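Threonine synthase (Brucella melitensis bv. 1, PDB 4F4F) probably catalyses the pyridoxal-phosphate-dependent conversion of O-phospho-L-homoserine and water to L-threonine and phosphate, the last step of threonine biosynthesis. Local coordinates at residues S10-A15 / A335-M340; L18-A23 / G69-A74; F166-N171 / L193-N198; G385-P390 / A415-F420. One frame throughout, in Å; residues are numbered along the deposited sequence.

Contact 1: S10-A15 / A335-M340; sequences STRGEA and AVRGLM
Met340 lies over one face of the Arg12 guanidinium, with CB and CG toward the rim and CG 3.5 Å from Arg12 NH2. Over one face of the Arg337 guanidinium comes the Glu14 carboxylate, stacked with its plane only modestly inclined. The edge of the Arg337 group is used differently: NH1 donates to Arg12 O at 2.7 Å, the oxygen in the guanidinium plane but the donor above the plane of the carbonyl. A bend at chi3 (-57°) brings this end back to the loop. Glu14 OE1, 4.0 Å from Arg337 NH1, adds attraction of charge without an N-H aimed at it. Arg12 is the third residue of a type I turn from Ser10 to Gly13, and Ser10 OG accepts from Arg12 N in an ST turn. Deeper in, Val336 CG1 packs 3.6 Å from Thr11 O, a buried carbonyl oxygen with no polar partner in the model. Glu322 of helix 321-328 binds both Arg12 NE, as a salt bridge, and Thr11 OG1. The N-terminal loop is thus tied to helix 333-346 by one backbone-directed arginine bond, while the charge of Arg12 is probably balanced at least in part by Glu322.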
# COMPACT_ATOMS: atom_id res chain seq x y z
N SER A 10 8.12 7.98 -16.68
CA SER A 10 8.96 7.79 -15.51
C SER A 10 9.30 9.08 -14.83
O SER A 10 9.62 10.11 -15.49
CB SER A 10 10.27 7.09 -15.91
OG SER A 10 11.13 6.95 -14.81
N THR A 11 9.35 9.03 -13.51
CA THR A 11 9.94 10.11 -12.74
C THR A 11 11.38 10.51 -13.11
O THR A 11 11.81 11.60 -12.71
CB THR A 11 9.89 9.79 -11.24
OG1 THR A 11 10.59 8.57 -10.98
CG2 THR A 11 8.39 9.73 -10.71
N ARG A 12 12.14 9.65 -13.80
CA ARG A 12 13.52 9.97 -14.14
C ARG A 12 13.69 10.33 -15.62
O ARG A 12 14.81 10.55 -16.11
CB ARG A 12 14.48 8.85 -13.67
CG ARG A 12 14.47 8.82 -12.13
CD ARG A 12 15.56 7.98 -11.48
NE ARG A 12 15.17 7.66 -10.10
CZ ARG A 12 15.89 6.94 -9.25
NH1 ARG A 12 17.05 6.42 -9.65
NH2 ARG A 12 15.42 6.69 -8.03
N GLY A 13 12.56 10.41 -16.31
CA GLY A 13 12.48 11.03 -17.65
C GLY A 13 13.08 10.35 -18.88
O GLY A 13 13.08 10.97 -19.95
N GLU A 14 13.64 9.16 -18.75
CA GLU A 14 14.35 8.53 -19.89
C GLU A 14 14.01 7.07 -20.04
O GLU A 14 14.85 6.28 -20.44
CB GLU A 14 15.86 8.62 -19.69
CG GLU A 14 16.31 9.98 -19.27
CD GLU A 14 17.80 10.12 -19.26
OE1 GLU A 14 18.49 9.50 -18.42
OE2 GLU A 14 18.25 10.87 -20.12
N ALA A 15 12.80 6.70 -19.71
CA ALA A 15 12.34 5.34 -19.84
C ALA A 15 11.25 5.36 -20.93
O ALA A 15 10.65 6.37 -21.17
CB ALA A 15 11.77 4.84 -18.52
N ALA A 335 16.01 17.19 -12.19
CA ALA A 335 16.06 17.51 -10.76
C ALA A 335 15.89 16.26 -9.91
O ALA A 335 16.59 16.07 -8.91
CB ALA A 335 15.04 18.57 -10.34
N VAL A 336 14.95 15.41 -10.30
CA VAL A 336 14.68 14.19 -9.53
C VAL A 336 15.90 13.26 -9.56
O VAL A 336 16.29 12.69 -8.53
CB VAL A 336 13.44 13.46 -10.04
CG1 VAL A 336 13.34 12.05 -9.47
CG2 VAL A 336 12.20 14.27 -9.69
N ARG A 337 16.50 13.12 -10.75
CA ARG A 337 17.68 12.26 -10.89
C ARG A 337 18.75 12.75 -9.91
O ARG A 337 19.42 11.96 -9.26
CB ARG A 337 18.21 12.28 -12.35
CG ARG A 337 17.47 11.38 -13.34
CD ARG A 337 18.23 11.13 -14.67
NE ARG A 337 18.56 12.38 -15.38
CZ ARG A 337 17.79 13.00 -16.26
NH1 ARG A 337 16.60 12.54 -16.60
NH2 ARG A 337 18.20 14.14 -16.79
N GLY A 338 18.91 14.07 -9.85
CA GLY A 338 19.94 14.66 -9.02
C GLY A 338 19.74 14.33 -7.56
O GLY A 338 20.67 13.98 -6.88
N LEU A 339 18.51 14.48 -7.09
CA LEU A 339 18.21 14.22 -5.68
C LEU A 339 18.42 12.75 -5.34
O LEU A 339 19.02 12.45 -4.31
CB LEU A 339 16.77 14.63 -5.37
CG LEU A 339 16.42 16.12 -5.48
CD1 LEU A 339 14.94 16.24 -5.13
CD2 LEU A 339 17.31 16.97 -4.57
N MET A 340 17.97 11.86 -6.22
CA MET A 340 18.09 10.41 -5.98
C MET A 340 19.54 9.92 -6.04
O MET A 340 19.95 9.03 -5.27
CB MET A 340 17.20 9.62 -6.97
CG MET A 340 15.71 9.94 -6.89
SD MET A 340 15.04 9.62 -5.24
CE MET A 340 14.84 11.22 -4.61

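Contact 2: L18-A23 / G69-A74; sequences LGFSDA and GGEIPA
Glu71 lays its carboxylate against the start of helix 20-26, where it receives a backbone N-H and a hydroxyl of the first turn: an acidic side chain at the N-terminus of a helix, where the helix dipole would probably favour it. Gly19 holds the N-cap position of that helix. Along the loop, Gly69 comes first, its CA 6.3 Å from that of Phe20. It and Gly70 both have positive phi, and the chain turns through them to Glu71. The extended chain of Glu71 (chi2 -176°) carries the carboxylate across to Ser21. Its OE1 is gripped twice there: the backbone N of Ser21 donates to Glu71 OE1 at 2.7 Å from the syn side, 25° out of the carboxylate plane, while Ser21 OG donates to Glu71 OE1 at 2.5 Å, nearly in line with the C-O bond. These two donors probably fix the rotation of the carboxylate. A water that accepts from Asp22 N gives OE1 a further, weak bond. The other oxygen, Glu71 OE2, lies 3.7 Å from Gly19 CA, and Phe20 CB approaches OE1 with the ring edge turned to that oxygen. Ile72 follows, buried; Tyr130 of helix 117-134 and Phe77 and Met80 of helix 74-86 also cover it, and Met127 of helix 117-134 lies on Phe20. The apolar touch across the contact is made by Ile72 CD1, 4.1 Å from Phe20 CE2.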
# COMPACT_ATOMS: atom_id res chain seq x y z
N LEU A 18 4.83 4.18 -21.54
CA LEU A 18 4.10 2.92 -21.62
C LEU A 18 2.57 3.09 -21.52
O LEU A 18 2.08 4.02 -20.90
CB LEU A 18 4.57 1.98 -20.50
CG LEU A 18 6.03 1.49 -20.48
CD1 LEU A 18 6.23 0.63 -19.23
CD2 LEU A 18 6.38 0.73 -21.75
N GLY A 19 1.83 2.14 -22.11
CA GLY A 19 0.42 2.00 -21.82
C GLY A 19 0.21 1.37 -20.43
O GLY A 19 1.16 0.94 -19.76
N PHE A 20 -1.04 1.34 -19.98
CA PHE A 20 -1.37 0.77 -18.68
C PHE A 20 -0.85 -0.66 -18.47
O PHE A 20 -0.22 -0.93 -17.47
CB PHE A 20 -2.89 0.75 -18.46
CG PHE A 20 -3.28 0.09 -17.17
CD1 PHE A 20 -2.99 0.72 -15.95
CD2 PHE A 20 -3.87 -1.15 -17.16
CE1 PHE A 20 -3.32 0.12 -14.76
CE2 PHE A 20 -4.20 -1.76 -15.96
CZ PHE A 20 -3.91 -1.11 -14.76
N SER A 21 -1.15 -1.57 -19.40
CA SER A 21 -0.82 -2.96 -19.22
C SER A 21 0.66 -3.14 -19.04
O SER A 21 1.11 -3.83 -18.13
CB SER A 21 -1.32 -3.78 -20.41
OG SER A 21 -2.72 -3.77 -20.40
N ASP A 22 1.43 -2.50 -19.91
CA ASP A 22 2.87 -2.56 -19.80
C ASP A 22 3.36 -1.94 -18.51
O ASP A 22 4.24 -2.49 -17.87
CB ASP A 22 3.53 -1.89 -21.01
CG ASP A 22 3.47 -2.74 -22.23
OD1 ASP A 22 3.48 -3.96 -22.06
OD2 ASP A 22 3.39 -2.21 -23.36
N ALA A 23 2.80 -0.78 -18.13
CA ALA A 23 3.21 -0.16 -16.88
C ALA A 23 2.95 -1.13 -15.72
O ALA A 23 3.75 -1.19 -14.79
CB ALA A 23 2.51 1.16 -16.64
N GLY A 69 -6.78 3.04 -19.89
CA GLY A 69 -6.50 3.44 -21.27
C GLY A 69 -7.24 2.61 -22.30
O GLY A 69 -6.74 2.39 -23.41
N GLY A 70 -8.40 2.10 -21.93
CA GLY A 70 -9.15 1.23 -22.82
C GLY A 70 -8.59 -0.16 -23.04
O GLY A 70 -9.07 -0.87 -23.91
N GLU A 71 -7.62 -0.59 -22.24
CA GLU A 71 -6.96 -1.86 -22.50
C GLU A 71 -7.69 -3.01 -21.85
O GLU A 71 -7.43 -4.16 -22.16
CB GLU A 71 -5.52 -1.81 -22.02
CG GLU A 71 -4.77 -0.69 -22.71
CD GLU A 71 -3.32 -0.66 -22.33
OE1 GLU A 71 -2.87 -1.49 -21.53
OE2 GLU A 71 -2.63 0.23 -22.83
N ILE A 72 -8.58 -2.72 -20.91
CA ILE A 72 -9.38 -3.79 -20.30
C ILE A 72 -10.84 -3.50 -20.62
O ILE A 72 -11.39 -2.51 -20.14
CB ILE A 72 -9.16 -3.90 -18.78
CG1 ILE A 72 -7.68 -3.99 -18.41
CG2 ILE A 72 -9.84 -5.13 -18.23
CD1 ILE A 72 -7.45 -4.03 -16.90
N PRO A 73 -11.49 -4.35 -21.43
CA PRO A 73 -12.90 -4.12 -21.79
C PRO A 73 -13.78 -3.99 -20.56
O PRO A 73 -13.52 -4.64 -19.55
CB PRO A 73 -13.27 -5.37 -22.58
CG PRO A 73 -11.97 -5.85 -23.13
CD PRO A 73 -10.99 -5.60 -22.01
N ALA A 74 -14.81 -3.16 -20.67
CA ALA A 74 -15.64 -2.78 -19.55
C ALA A 74 -16.22 -3.96 -18.79
O ALA A 74 -16.22 -3.96 -17.57
CB ALA A 74 -16.75 -1.83 -19.99
O HOH W 1 0.35 -1.29 -22.30

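Contact 3: F166-N171 / L193-N198; sequences FILFPN and LSIEGN
Strands 166-170 and 193-196 run parallel, their short axes 4.6 Å apart at closest and inclined by 40°, with Leu168 opposite Leu193, Phe169 opposite Ser194 and Pro170 opposite Ile195. Four backbone bonds zip them together: Leu193 N to Ile167 O, Phe169 N to Leu193 O, Ile195 N to Phe169 O and Asn171 N to Ile195 O, from 2.8 to 3.0 Å. On the face with Leu168, Leu193 and Ile195, the two leucines lie side by side, CD1 to CD1 at 4.1 Å, and Leu168 CB rests 3.9 Å from Ile195 CG1. These are neighbouring strands of a beta-alpha-beta unit, joined through helix 176-183, in the five-stranded parallel sheet. Phe169 and Ser194 occupy the other face. With CG between the backbone N and the carbonyl carbon (chi1 63°), the Phe169 ring swings over the neighbouring strand and takes a CH-pi contact from Ser194 CA, 4.0 Å from its centroid; its remaining neighbours include Met182 and Gln179 of helix 176-183. Beyond the strand end, Asn171 ND2 donates to Ser194 OG at 2.6 Å, nearly straight (170°) and in the amide plane. One water joins Asn171 OD1 to Glu196 OE1, and a second joins Asn171 O to Gly197 O.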
# COMPACT_ATOMS: atom_id res chain seq x y z
N PHE A 166 5.52 -17.20 -4.63
CA PHE A 166 6.47 -17.72 -3.67
C PHE A 166 6.85 -16.56 -2.73
O PHE A 166 7.36 -15.52 -3.17
CB PHE A 166 7.74 -18.26 -4.37
CG PHE A 166 7.45 -19.31 -5.41
CD1 PHE A 166 6.87 -18.95 -6.62
CD2 PHE A 166 7.71 -20.64 -5.17
CE1 PHE A 166 6.57 -19.93 -7.56
CE2 PHE A 166 7.42 -21.61 -6.10
CZ PHE A 166 6.86 -21.26 -7.31
N ILE A 167 6.56 -16.74 -1.45
CA ILE A 167 6.90 -15.76 -0.43
C ILE A 167 7.87 -16.41 0.55
O ILE A 167 7.58 -17.49 1.14
CB ILE A 167 5.67 -15.29 0.32
CG1 ILE A 167 4.69 -14.54 -0.62
CG2 ILE A 167 6.10 -14.45 1.53
CD1 ILE A 167 5.20 -13.25 -1.24
N LEU A 168 9.01 -15.75 0.72
CA LEU A 168 10.01 -16.17 1.65
C LEU A 168 9.84 -15.35 2.95
O LEU A 168 9.73 -14.10 2.91
CB LEU A 168 11.40 -15.90 1.04
CG LEU A 168 11.90 -16.70 -0.18
CD1 LEU A 168 11.05 -16.49 -1.42
CD2 LEU A 168 13.34 -16.38 -0.47
N PHE A 169 9.84 -16.05 4.08
CA PHE A 169 9.76 -15.43 5.39
C PHE A 169 10.67 -16.16 6.37
O PHE A 169 11.02 -17.33 6.14
CB PHE A 169 8.32 -15.44 5.89
CG PHE A 169 7.73 -16.81 6.09
CD1 PHE A 169 7.84 -17.44 7.32
CD2 PHE A 169 7.00 -17.42 5.08
CE1 PHE A 169 7.27 -18.67 7.52
CE2 PHE A 169 6.46 -18.69 5.28
CZ PHE A 169 6.60 -19.30 6.49
N PRO A 170 11.08 -15.49 7.45
CA PRO A 170 12.09 -16.10 8.31
C PRO A 170 11.49 -17.15 9.22
O PRO A 170 10.52 -16.90 9.94
CB PRO A 170 12.63 -14.92 9.12
CG PRO A 170 11.55 -13.89 9.07
CD PRO A 170 10.89 -14.06 7.74
N ASN A 171 12.10 -18.34 9.21
CA ASN A 171 11.63 -19.46 9.97
C ASN A 171 11.56 -19.10 11.46
O ASN A 171 12.50 -18.57 12.03
CB ASN A 171 12.54 -20.67 9.73
CG ASN A 171 12.08 -21.90 10.45
OD1 ASN A 171 12.67 -22.34 11.45
ND2 ASN A 171 11.01 -22.47 9.97
N LEU A 193 7.62 -20.25 1.80
CA LEU A 193 8.95 -20.74 1.99
C LEU A 193 9.50 -20.15 3.27
O LEU A 193 9.74 -18.96 3.33
CB LEU A 193 9.84 -20.32 0.78
CG LEU A 193 9.43 -20.85 -0.60
CD1 LEU A 193 10.43 -20.51 -1.70
CD2 LEU A 193 9.18 -22.36 -0.54
N SER A 194 9.67 -20.99 4.28
CA SER A 194 10.16 -20.62 5.60
C SER A 194 11.68 -20.81 5.57
O SER A 194 12.19 -21.93 5.69
CB SER A 194 9.46 -21.52 6.64
OG SER A 194 9.80 -21.20 7.99
N ILE A 195 12.40 -19.70 5.40
CA ILE A 195 13.86 -19.72 5.24
C ILE A 195 14.53 -19.80 6.62
O ILE A 195 14.17 -19.07 7.55
CB ILE A 195 14.33 -18.45 4.47
CG1 ILE A 195 13.55 -18.31 3.14
CG2 ILE A 195 15.87 -18.44 4.28
CD1 ILE A 195 13.66 -19.52 2.22
N GLU A 196 15.52 -20.68 6.75
CA GLU A 196 16.33 -20.78 7.96
C GLU A 196 17.35 -19.64 7.92
O GLU A 196 18.53 -19.82 7.59
CB GLU A 196 16.94 -22.19 8.11
CG GLU A 196 15.85 -23.29 8.06
CD GLU A 196 16.09 -24.52 8.92
OE1 GLU A 196 15.94 -24.39 10.15
OE2 GLU A 196 16.43 -25.63 8.41
N GLY A 197 16.83 -18.45 8.21
CA GLY A 197 17.55 -17.17 8.21
C GLY A 197 16.59 -16.06 8.62
O GLY A 197 15.41 -16.31 8.92
N ASN A 198 17.09 -14.82 8.68
CA ASN A 198 16.28 -13.71 9.15
C ASN A 198 15.66 -12.98 7.96
O ASN A 198 15.81 -13.41 6.81
CB ASN A 198 17.11 -12.76 10.05
CG ASN A 198 18.34 -12.23 9.36
OD1 ASN A 198 18.36 -12.05 8.14
ND2 ASN A 198 19.36 -11.97 10.14
O HOH W 2 15.39 -22.47 11.85
O HOH W 3 14.93 -18.02 11.16

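Contact 4: G385-P390 / A415-F420; sequences GYLLDP and AHPAKF
Asp389 reaches from the loop before helix 390-402 into the turn that follows strand 409-413. Its CB sits 3.6 Å from Pro417 CA and also faces the carbonyl oxygen of Ala415. CG is 3.9 Å from Ala415 CB, so that the carboxylate begins against the methyl of a residue that touches pyridoxal phosphate. From there the two oxygens part. OD1 lies 3.4 Å from Phe420 CD2, the carboxylate and ring running side by side with planes 42° apart, and it is hydrogen-bonded to His391 ND1. OD2 bonds to Ser392 OG; its distance of 3.3 Å to Ala415 O brings two acceptors together. The chi1 of 109°, away from any staggered position, turns the group to these partners, and the side chain caps the start of helix 390-402. In the fold type II of this enzyme family the cofactor sits in the cleft between two alpha/beta domains, and the loop 415-420 is part of its wall here: Ala415 and His391 are both pocket residues, which makes Asp389 a second-shell residue, consistent with its positioning His391. A water bridges the two loops, accepting from Asp389 N and donating to Ala415 O at 2.8 Å. On one flank Leu387 packs on the Pro417 ring, CD2 to CB at 3.8 Å; on another, Pro390 CD lies 3.8 Å from Phe420 CB. The 3-10 turn 417-419 starts beside His416, whose ND1 accepts from Ala418 N at 3.0 Å, in the imidazole plane.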
# COMPACT_ATOMS: atom_id res chain seq x y z
N GLY A 385 -15.24 3.89 23.13
CA GLY A 385 -15.51 2.46 23.02
C GLY A 385 -14.90 1.84 21.76
O GLY A 385 -15.22 0.72 21.42
N TYR A 386 -14.03 2.58 21.08
CA TYR A 386 -13.45 2.21 19.82
C TYR A 386 -11.97 1.79 19.94
O TYR A 386 -11.15 2.51 20.48
CB TYR A 386 -13.62 3.34 18.78
CG TYR A 386 -13.20 2.94 17.40
CD1 TYR A 386 -14.05 2.22 16.58
CD2 TYR A 386 -11.93 3.23 16.92
CE1 TYR A 386 -13.66 1.80 15.31
CE2 TYR A 386 -11.53 2.78 15.67
CZ TYR A 386 -12.40 2.08 14.87
OH TYR A 386 -12.01 1.65 13.61
N LEU A 387 -11.65 0.61 19.40
CA LEU A 387 -10.35 0.02 19.58
C LEU A 387 -9.50 0.19 18.31
O LEU A 387 -9.84 -0.34 17.26
CB LEU A 387 -10.49 -1.47 19.88
CG LEU A 387 -9.19 -2.16 20.26
CD1 LEU A 387 -8.57 -1.59 21.56
CD2 LEU A 387 -9.47 -3.65 20.38
N LEU A 388 -8.38 0.91 18.43
CA LEU A 388 -7.41 1.10 17.35
C LEU A 388 -6.20 0.17 17.47
O LEU A 388 -5.68 -0.10 18.56
CB LEU A 388 -6.88 2.54 17.37
CG LEU A 388 -7.86 3.67 17.08
CD1 LEU A 388 -7.55 4.91 17.92
CD2 LEU A 388 -7.89 3.97 15.57
N ASP A 389 -5.70 -0.25 16.31
CA ASP A 389 -4.37 -0.83 16.21
C ASP A 389 -3.34 0.34 16.33
O ASP A 389 -3.71 1.53 16.26
CB ASP A 389 -4.21 -1.65 14.91
CG ASP A 389 -3.31 -0.99 13.90
OD1 ASP A 389 -2.16 -1.43 13.74
OD2 ASP A 389 -3.74 -0.00 13.27
N PRO A 390 -2.06 0.02 16.47
CA PRO A 390 -1.05 1.09 16.65
C PRO A 390 -0.82 1.99 15.43
O PRO A 390 -0.73 3.20 15.59
CB PRO A 390 0.23 0.34 17.02
CG PRO A 390 -0.05 -1.11 16.84
CD PRO A 390 -1.52 -1.32 16.76
N ALA A 415 -4.98 -1.19 9.71
CA ALA A 415 -5.01 -2.60 10.16
C ALA A 415 -6.00 -2.77 11.28
O ALA A 415 -6.22 -1.84 12.03
CB ALA A 415 -3.65 -3.06 10.66
N HIS A 416 -6.52 -3.99 11.40
CA HIS A 416 -7.41 -4.37 12.48
C HIS A 416 -6.58 -4.52 13.72
O HIS A 416 -5.45 -5.03 13.63
CB HIS A 416 -8.07 -5.70 12.13
CG HIS A 416 -9.21 -6.11 13.04
ND1 HIS A 416 -9.01 -6.69 14.24
CD2 HIS A 416 -10.59 -6.07 12.84
CE1 HIS A 416 -10.21 -6.97 14.79
NE2 HIS A 416 -11.18 -6.58 13.94
N PRO A 417 -7.10 -4.11 14.90
CA PRO A 417 -6.34 -4.33 16.13
C PRO A 417 -5.85 -5.77 16.38
O PRO A 417 -4.78 -5.94 16.97
CB PRO A 417 -7.28 -3.87 17.26
CG PRO A 417 -8.59 -3.58 16.63
CD PRO A 417 -8.37 -3.38 15.16
N ALA A 418 -6.57 -6.78 15.91
CA ALA A 418 -6.15 -8.16 16.10
C ALA A 418 -4.88 -8.55 15.34
O ALA A 418 -4.32 -9.60 15.61
CB ALA A 418 -7.27 -9.15 15.79
N LYS A 419 -4.43 -7.71 14.40
CA LYS A 419 -3.17 -7.94 13.68
C LYS A 419 -1.95 -7.58 14.53
O LYS A 419 -0.83 -8.00 14.19
CB LYS A 419 -3.12 -7.13 12.37
CG LYS A 419 -3.81 -7.76 11.16
CD LYS A 419 -3.21 -9.15 10.88
CE LYS A 419 -2.93 -9.46 9.41
NZ LYS A 419 -2.22 -8.44 8.62
N PHE A 420 -2.14 -6.80 15.60
CA PHE A 420 -1.03 -6.35 16.45
C PHE A 420 -1.49 -6.40 17.90
O PHE A 420 -1.50 -5.39 18.59
CB PHE A 420 -0.58 -4.95 16.00
CG PHE A 420 -0.05 -4.95 14.60
CD1 PHE A 420 1.21 -5.45 14.32
CD2 PHE A 420 -0.87 -4.59 13.53
CE1 PHE A 420 1.68 -5.53 13.02
CE2 PHE A 420 -0.42 -4.65 12.24
CZ PHE A 420 0.85 -5.13 11.98
O HOH W 4 -7.38 -0.03 13.87

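The cofactor divides these contacts by distance. Contact 4 belongs to the pyridoxal phosphate pocket itself: Ala415 is about 4 Å from the cofactor, side chain to ligand. Contact 1 lies across the chain's centre from it, 39 Å between centres, yet the side chain of Thr11 is still about 11 Å from that of Phe262, a cofactor-binding residue. Contact 2, on the same side as contact 1 and nested inside the loop that contact 1 closes, is remote from the annotated sites. Contact 3, in the parallel sheet, comes within about 12 Å of contact 4 at their nearest atoms, and the side chain of Ile167 is about 11 Å from that of Lys117, the predicted attachment lysine.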